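Local coordinates for ankyrin repeat domain protein (Legionella pneumophila subsp. pneumophila, PDB 6MCA) that is a bacterial effector with ankyrin repeats and a cysteine protease-like character that interacts with LARP7, a component of the host 7SK snRNP complex, at residues Tyr127-Gly132 with Phe149-Ile154; Lys196-Arg201 with Glu385-Arg390. All blocks are in the same frame, centred on the assembly; numbering follows the deposited sequence.

In the fold
Both contacts are steep crossings of two helices, and both are only partly buried, with centres about 14 Å apart. Contact 1 sets helix 126-131, in ankyrin-repeat sequence, against helix 147-162; contact 2 sets helix 188-202 against the long helix 373-399. Two elements tie them together. Helix 188-202 packs on Leu130 of contact 1 before supplying Ser198 and Arg201 to contact 2, and helix 147-162 runs on from contact 1 to bring Leu158 and Arg162 against contact 2. The chemistry differs sharply: contact 1 is purely aliphatic across its interface, whereas contact 2 combines a tryptophan, crossing arginine side chains, aspartates and a bridging water.

Contact 1 of 2, residues Tyr127-Gly132 with Phe149-Ile154; sequences YPVLRG and FALDFI
Ala150, Leu151 and Ile154 of helix 147-162 meet Val129 and Leu130 of helix 126-131, a short helix in ankyrin-repeat sequence. The segments' axes cross at -72° and come within 10.1 Å of each other, and aliphatic side chains alone bridge the gap.

Ala150 starts the series. Its CB points at the short helix and lies 4.4 Å from Val129 CG2, a loose touch, yet the CA atoms of Val129 and Ala150 are the nearest pair across the segments, as the small side chain allows. Ala150 also packs on Val126 and on Cys123, in the loop before helix 126-131.

Leu151 leans in from the side. Its CD2 methyl meets Val129 CG1 at 4.0 Å, the two side chains crossing at about a right angle. Val129 has turned CG1 anti to its own backbone N (chi1 164°), which aims that methyl at Leu151 and Ile154 and leaves CG2 for Ala150, while Lys137 of the next helix packs against the same valine.

Asp152 and Phe153 then point elsewhere: Asp152 OD2 forms a salt bridge with Arg406 NH1, and the Phe153 ring meets Phe190 edge to face.

One turn beyond Ala150, Ile154 makes the broadest contact of the segment. It reaches toward Leu130 tip to tip, with CG2 lying 3.8 Å from Leu130 CD2. Phe190 and Ala193 of helix 188-202 also pack against Leu130, which is buried. The CD1 methyl of Ile154 fits between the neighbouring side chains of the short helix, 3.8 Å from Val129 CG1 and 3.7 Å from Leu130 CG.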
loop_
_atom_site.group_PDB
_atom_site.type_symbol
_atom_site.label_atom_id
_atom_site.label_comp_id
_atom_site.label_asym_id
_atom_site.label_seq_id
_atom_site.Cartn_x
_atom_site.Cartn_y
_atom_site.Cartn_z
ATOM N N TYR A 127 5.472 4.077 -7.058
ATOM C CA TYR A 127 4.121 4.538 -7.358
ATOM C C TYR A 127 3.867 4.646 -8.861
ATOM O O TYR A 127 2.787 4.248 -9.317
ATOM C CB TYR A 127 3.841 5.871 -6.658
ATOM C CG TYR A 127 3.489 5.702 -5.198
ATOM C CD1 TYR A 127 2.333 5.032 -4.817
ATOM C CD2 TYR A 127 4.318 6.197 -4.200
ATOM C CE1 TYR A 127 2.009 4.866 -3.485
ATOM C CE2 TYR A 127 4.001 6.037 -2.863
ATOM C CZ TYR A 127 2.846 5.370 -2.513
ATOM O OH TYR A 127 2.527 5.207 -1.184
ATOM N N PRO A 128 4.796 5.173 -9.670
ATOM C CA PRO A 128 4.576 5.119 -11.126
ATOM C C PRO A 128 4.473 3.703 -11.665
ATOM O O PRO A 128 3.722 3.469 -12.620
ATOM C CB PRO A 128 5.793 5.860 -11.702
ATOM C CG PRO A 128 6.769 5.964 -10.587
ATOM C CD PRO A 128 5.959 6.016 -9.340
ATOM N N VAL A 129 5.204 2.749 -11.084
ATOM C CA VAL A 129 5.065 1.356 -11.498
ATOM C C VAL A 129 3.672 0.841 -11.160
ATOM O O VAL A 129 3.014 0.191 -11.982
ATOM C CB VAL A 129 6.159 0.491 -10.846
ATOM C CG1 VAL A 129 5.803 -0.985 -10.943
ATOM C CG2 VAL A 129 7.497 0.749 -11.502
ATOM N N LEU A 130 3.197 1.134 -9.948
ATOM C CA LEU A 130 1.887 0.645 -9.529
ATOM C C LEU A 130 0.754 1.309 -10.301
ATOM O O LEU A 130 -0.313 0.708 -10.472
ATOM C CB LEU A 130 1.702 0.866 -8.029
ATOM C CG LEU A 130 2.546 -0.035 -7.132
ATOM C CD1 LEU A 130 2.527 0.471 -5.699
ATOM C CD2 LEU A 130 2.058 -1.473 -7.216
ATOM N N ARG A 131 0.959 2.539 -10.769
ATOM C CA ARG A 131 -0.071 3.286 -11.477
ATOM C C ARG A 131 0.067 3.212 -12.992
ATOM O O ARG A 131 -0.753 3.802 -13.702
ATOM C CB ARG A 131 -0.060 4.750 -11.027
ATOM C CG ARG A 131 -0.299 4.937 -9.539
ATOM C CD ARG A 131 0.072 6.340 -9.090
ATOM N NE ARG A 131 -0.151 6.529 -7.660
ATOM C CZ ARG A 131 0.236 7.600 -6.977
ATOM N NH1 ARG A 131 0.872 8.588 -7.594
ATOM N NH2 ARG A 131 -0.010 7.685 -5.677
ATOM N N GLY A 132 1.077 2.512 -13.500
ATOM C CA GLY A 132 1.247 2.381 -14.940
ATOM C C GLY A 132 1.497 3.689 -15.656
ATOM O O GLY A 132 0.935 3.923 -16.733
ATOM N N PHE A 149 14.508 -2.657 -7.930
ATOM C CA PHE A 149 14.262 -2.200 -6.565
ATOM C C PHE A 149 12.768 -2.016 -6.311
ATOM O O PHE A 149 12.223 -2.532 -5.325
ATOM C CB PHE A 149 15.026 -0.896 -6.320
ATOM C CG PHE A 149 15.052 -0.456 -4.884
ATOM C CD1 PHE A 149 14.765 -1.342 -3.858
ATOM C CD2 PHE A 149 15.371 0.852 -4.562
ATOM C CE1 PHE A 149 14.791 -0.927 -2.540
ATOM C CE2 PHE A 149 15.399 1.273 -3.248
ATOM C CZ PHE A 149 15.110 0.381 -2.236
ATOM N N ALA A 150 12.091 -1.283 -7.197
ATOM C CA ALA A 150 10.658 -1.055 -7.037
ATOM C C ALA A 150 9.883 -2.364 -7.104
ATOM O O ALA A 150 8.983 -2.610 -6.288
ATOM C CB ALA A 150 10.162 -0.079 -8.105
ATOM N N LEU A 151 10.217 -3.220 -8.076
ATOM C CA LEU A 151 9.502 -4.487 -8.211
ATOM C C LEU A 151 9.665 -5.351 -6.967
ATOM O O LEU A 151 8.693 -5.941 -6.480
ATOM C CB LEU A 151 9.982 -5.237 -9.453
ATOM C CG LEU A 151 9.661 -4.602 -10.807
ATOM C CD1 LEU A 151 10.048 -5.542 -11.940
ATOM C CD2 LEU A 151 8.191 -4.224 -10.893
ATOM N N ASP A 152 10.886 -5.427 -6.429
ATOM C CA ASP A 152 11.131 -6.252 -5.253
ATOM C C ASP A 152 10.431 -5.688 -4.026
ATOM O O ASP A 152 9.883 -6.449 -3.221
ATOM C CB ASP A 152 12.633 -6.380 -5.002
ATOM C CG ASP A 152 13.346 -7.134 -6.107
ATOM O OD1 ASP A 152 12.681 -7.916 -6.820
ATOM O OD2 ASP A 152 14.571 -6.945 -6.264
ATOM N N PHE A 153 10.435 -4.361 -3.860
ATOM C CA PHE A 153 9.706 -3.766 -2.744
ATOM C C PHE A 153 8.221 -4.096 -2.829
ATOM O O PHE A 153 7.609 -4.529 -1.842
ATOM C CB PHE A 153 9.918 -2.250 -2.717
ATOM C CG PHE A 153 9.121 -1.545 -1.650
ATOM C CD1 PHE A 153 9.632 -1.395 -0.372
ATOM C CD2 PHE A 153 7.863 -1.033 -1.927
ATOM C CE1 PHE A 153 8.902 -0.753 0.612
ATOM C CE2 PHE A 153 7.128 -0.391 -0.946
ATOM C CZ PHE A 153 7.649 -0.249 0.323
ATOM N N ILE A 154 7.623 -3.891 -4.007
ATOM C CA ILE A 154 6.195 -4.153 -4.177
ATOM C C ILE A 154 5.884 -5.614 -3.883
ATOM O O ILE A 154 4.936 -5.932 -3.153
ATOM C CB ILE A 154 5.743 -3.757 -5.594
ATOM C CG1 ILE A 154 5.881 -2.247 -5.798
ATOM C CG2 ILE A 154 4.309 -4.212 -5.843
ATOM C CD1 ILE A 154 5.762 -1.815 -7.245
#

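Contact 2 of 2, residues Lys196-Arg201 with Glu385-Arg390; sequences KDSLRR and EWDKDR
Ser198 and Asp387 mark the crossing, their CA atoms 7.0 Å apart where the two helical segments pass nearly perpendicular, at 94°, with axes 10.7 Å from each other. The hydroxyl of Ser198 sits against the Asp387 carboxylate and is hydrogen-bonded to Trp383 NE1, one turn earlier. Asp387 holds two arginines: OD2 pairs with Arg162 NE of helix 147-162, and OD1 uses its syn lone pair to take Arg390 NH2 at 2.6 Å.

That second salt bridge helps to fix the Arg390 guanidinium, whose chain bends at chi2 and chi3, bringing the group beside Asp387 and up against helix 188-202. This near-orthogonal helix-helix packing thus joins helix 188-202 to helix 373-399, far apart in sequence, with helix 147-162 packing beside it. Arg201 CD rests on one face of the Arg390 guanidinium, 3.5 Å from Arg390 NH1, while Ser198 CB comes in at its edge. The two arginine planes lie 26° apart. Such closeness of like charges is probably eased by the aspartates: Asp197, Arg200 and Arg201 form a salt-bridge network, in which Asp197 OD2 accepts from Arg201 NE at 2.7 Å and Asp197 OD1 takes Arg200 NH2. A water extends this network across the contact, donating to Asp197 OD2 and accepting from Arg390 NH2 at 3.0 Å.

Beside the charged groups, Trp386 has CG anti to the backbone N (chi1 177°), and its indole reaches across so that CH2 meets Arg201 CB at 3.7 Å and lies close to the Arg201 carbonyl. Arg390 CB lies over one face of the ring, offset toward its rim, and Phe202 meets it edge to face.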
loop_
_atom_site.group_PDB
_atom_site.type_symbol
_atom_site.label_atom_id
_atom_site.label_comp_id
_atom_site.label_asym_id
_atom_site.label_seq_id
_atom_site.Cartn_x
_atom_site.Cartn_y
_atom_site.Cartn_z
ATOM N N LYS A 196 -5.686 -1.795 -6.333
ATOM C CA LYS A 196 -6.203 -1.520 -7.672
ATOM C C LYS A 196 -5.440 -2.318 -8.725
ATOM O O LYS A 196 -6.043 -2.921 -9.627
ATOM C CB LYS A 196 -6.133 -0.021 -7.965
ATOM C CG LYS A 196 -6.716 0.359 -9.313
ATOM C CD LYS A 196 -6.445 1.813 -9.643
ATOM C CE LYS A 196 -6.757 2.104 -11.100
ATOM N NZ LYS A 196 -6.393 3.497 -11.480
ATOM N N ASP A 197 -4.108 -2.349 -8.618
ATOM C CA ASP A 197 -3.313 -3.089 -9.595
ATOM C C ASP A 197 -3.587 -4.588 -9.519
ATOM O O ASP A 197 -3.603 -5.278 -10.548
ATOM C CB ASP A 197 -1.827 -2.804 -9.388
ATOM C CG ASP A 197 -0.962 -3.460 -10.441
ATOM O OD1 ASP A 197 -0.933 -2.954 -11.584
ATOM O OD2 ASP A 197 -0.314 -4.481 -10.129
ATOM N N SER A 198 -3.814 -5.110 -8.310
ATOM C CA SER A 198 -4.113 -6.526 -8.147
ATOM C C SER A 198 -5.456 -6.877 -8.764
ATOM O O SER A 198 -5.596 -7.927 -9.395
ATOM C CB SER A 198 -4.088 -6.895 -6.666
ATOM O OG SER A 198 -4.718 -8.142 -6.435
ATOM N N LEU A 199 -6.459 -6.012 -8.595
ATOM C CA LEU A 199 -7.738 -6.242 -9.259
ATOM C C LEU A 199 -7.579 -6.224 -10.776
ATOM O O LEU A 199 -8.149 -7.070 -11.483
ATOM C CB LEU A 199 -8.760 -5.195 -8.814
ATOM C CG LEU A 199 -9.258 -5.308 -7.373
ATOM C CD1 LEU A 199 -10.172 -4.143 -7.038
ATOM C CD2 LEU A 199 -9.970 -6.635 -7.153
ATOM N N ARG A 200 -6.805 -5.262 -11.292
ATOM C CA ARG A 200 -6.569 -5.187 -12.731
ATOM C C ARG A 200 -5.930 -6.470 -13.250
ATOM O O ARG A 200 -6.348 -7.015 -14.279
ATOM C CB ARG A 200 -5.687 -3.982 -13.059
ATOM C CG ARG A 200 -5.303 -3.891 -14.527
ATOM C CD ARG A 200 -4.214 -2.857 -14.758
ATOM N NE ARG A 200 -2.926 -3.281 -14.214
ATOM C CZ ARG A 200 -2.071 -4.071 -14.852
ATOM N NH1 ARG A 200 -2.364 -4.530 -16.060
ATOM N NH2 ARG A 200 -0.921 -4.405 -14.281
ATOM N N ARG A 201 -4.906 -6.964 -12.551
ATOM C CA ARG A 201 -4.278 -8.219 -12.952
ATOM C C ARG A 201 -5.235 -9.394 -12.802
ATOM O O ARG A 201 -5.181 -10.343 -13.595
ATOM C CB ARG A 201 -3.015 -8.463 -12.128
ATOM C CG ARG A 201 -1.953 -7.394 -12.284
ATOM C CD ARG A 201 -0.765 -7.665 -11.376
ATOM N NE ARG A 201 0.285 -6.668 -11.549
ATOM C CZ ARG A 201 1.202 -6.709 -12.509
ATOM N NH1 ARG A 201 1.200 -7.703 -13.386
ATOM N NH2 ARG A 201 2.120 -5.757 -12.592
ATOM N N GLU A 385 -6.866 -15.723 -2.901
ATOM C CA GLU A 385 -6.018 -16.887 -3.147
ATOM C C GLU A 385 -5.252 -16.747 -4.459
ATOM O O GLU A 385 -4.062 -17.096 -4.537
ATOM C CB GLU A 385 -6.861 -18.162 -3.141
ATOM C CG GLU A 385 -7.385 -18.555 -1.764
ATOM C CD GLU A 385 -6.280 -18.725 -0.737
ATOM O OE1 GLU A 385 -6.255 -17.956 0.247
ATOM O OE2 GLU A 385 -5.436 -19.630 -0.911
ATOM N N TRP A 386 -5.915 -16.228 -5.500
ATOM C CA TRP A 386 -5.234 -15.994 -6.767
ATOM C C TRP A 386 -4.072 -15.026 -6.596
ATOM O O TRP A 386 -3.006 -15.221 -7.186
ATOM C CB TRP A 386 -6.225 -15.464 -7.805
ATOM C CG TRP A 386 -5.589 -15.120 -9.117
ATOM C CD1 TRP A 386 -5.490 -15.924 -10.215
ATOM C CD2 TRP A 386 -4.957 -13.882 -9.469
ATOM N NE1 TRP A 386 -4.837 -15.265 -11.227
ATOM C CE2 TRP A 386 -4.499 -14.010 -10.794
ATOM C CE3 TRP A 386 -4.735 -12.679 -8.790
ATOM C CZ2 TRP A 386 -3.832 -12.980 -11.455
ATOM C CZ3 TRP A 386 -4.072 -11.661 -9.447
ATOM C CH2 TRP A 386 -3.629 -11.816 -10.765
ATOM N N ASP A 387 -4.255 -13.978 -5.786
ATOM C CA ASP A 387 -3.183 -13.004 -5.602
ATOM C C ASP A 387 -2.027 -13.597 -4.805
ATOM O O ASP A 387 -0.857 -13.316 -5.099
ATOM C CB ASP A 387 -3.725 -11.749 -4.920
ATOM C CG ASP A 387 -2.956 -10.500 -5.307
ATOM O OD1 ASP A 387 -2.626 -10.352 -6.503
ATOM O OD2 ASP A 387 -2.679 -9.668 -4.418
ATOM N N LYS A 388 -2.335 -14.410 -3.789
ATOM C CA LYS A 388 -1.288 -15.149 -3.087
ATOM C C LYS A 388 -0.433 -15.941 -4.070
ATOM O O LYS A 388 0.802 -15.813 -4.098
ATOM C CB LYS A 388 -1.907 -16.095 -2.056
ATOM C CG LYS A 388 -2.499 -15.433 -0.828
ATOM C CD LYS A 388 -3.015 -16.491 0.138
ATOM C CE LYS A 388 -3.667 -15.874 1.362
ATOM N NZ LYS A 388 -4.210 -16.917 2.276
ATOM N N ASP A 389 -1.088 -16.765 -4.892
ATOM C CA ASP A 389 -0.346 -17.601 -5.831
ATOM C C ASP A 389 0.383 -16.768 -6.881
ATOM O O ASP A 389 1.478 -17.144 -7.312
ATOM C CB ASP A 389 -1.288 -18.607 -6.490
ATOM C CG ASP A 389 -1.777 -19.667 -5.518
ATOM O OD1 ASP A 389 -0.981 -20.095 -4.654
ATOM O OD2 ASP A 389 -2.956 -20.068 -5.614
ATOM N N ARG A 390 -0.186 -15.628 -7.281
ATOM C CA ARG A 390 0.469 -14.765 -8.260
ATOM C C ARG A 390 1.762 -14.185 -7.702
ATOM O O ARG A 390 2.791 -14.162 -8.387
ATOM C CB ARG A 390 -0.483 -13.645 -8.688
ATOM C CG ARG A 390 0.045 -12.755 -9.808
ATOM C CD ARG A 390 0.667 -11.466 -9.274
ATOM N NE ARG A 390 -0.307 -10.610 -8.601
ATOM C CZ ARG A 390 -0.094 -9.333 -8.296
ATOM N NH1 ARG A 390 1.062 -8.761 -8.603
ATOM N NH2 ARG A 390 -1.036 -8.628 -7.683
HETATM O O HOH W 1 -0.419 -5.660 -7.524
#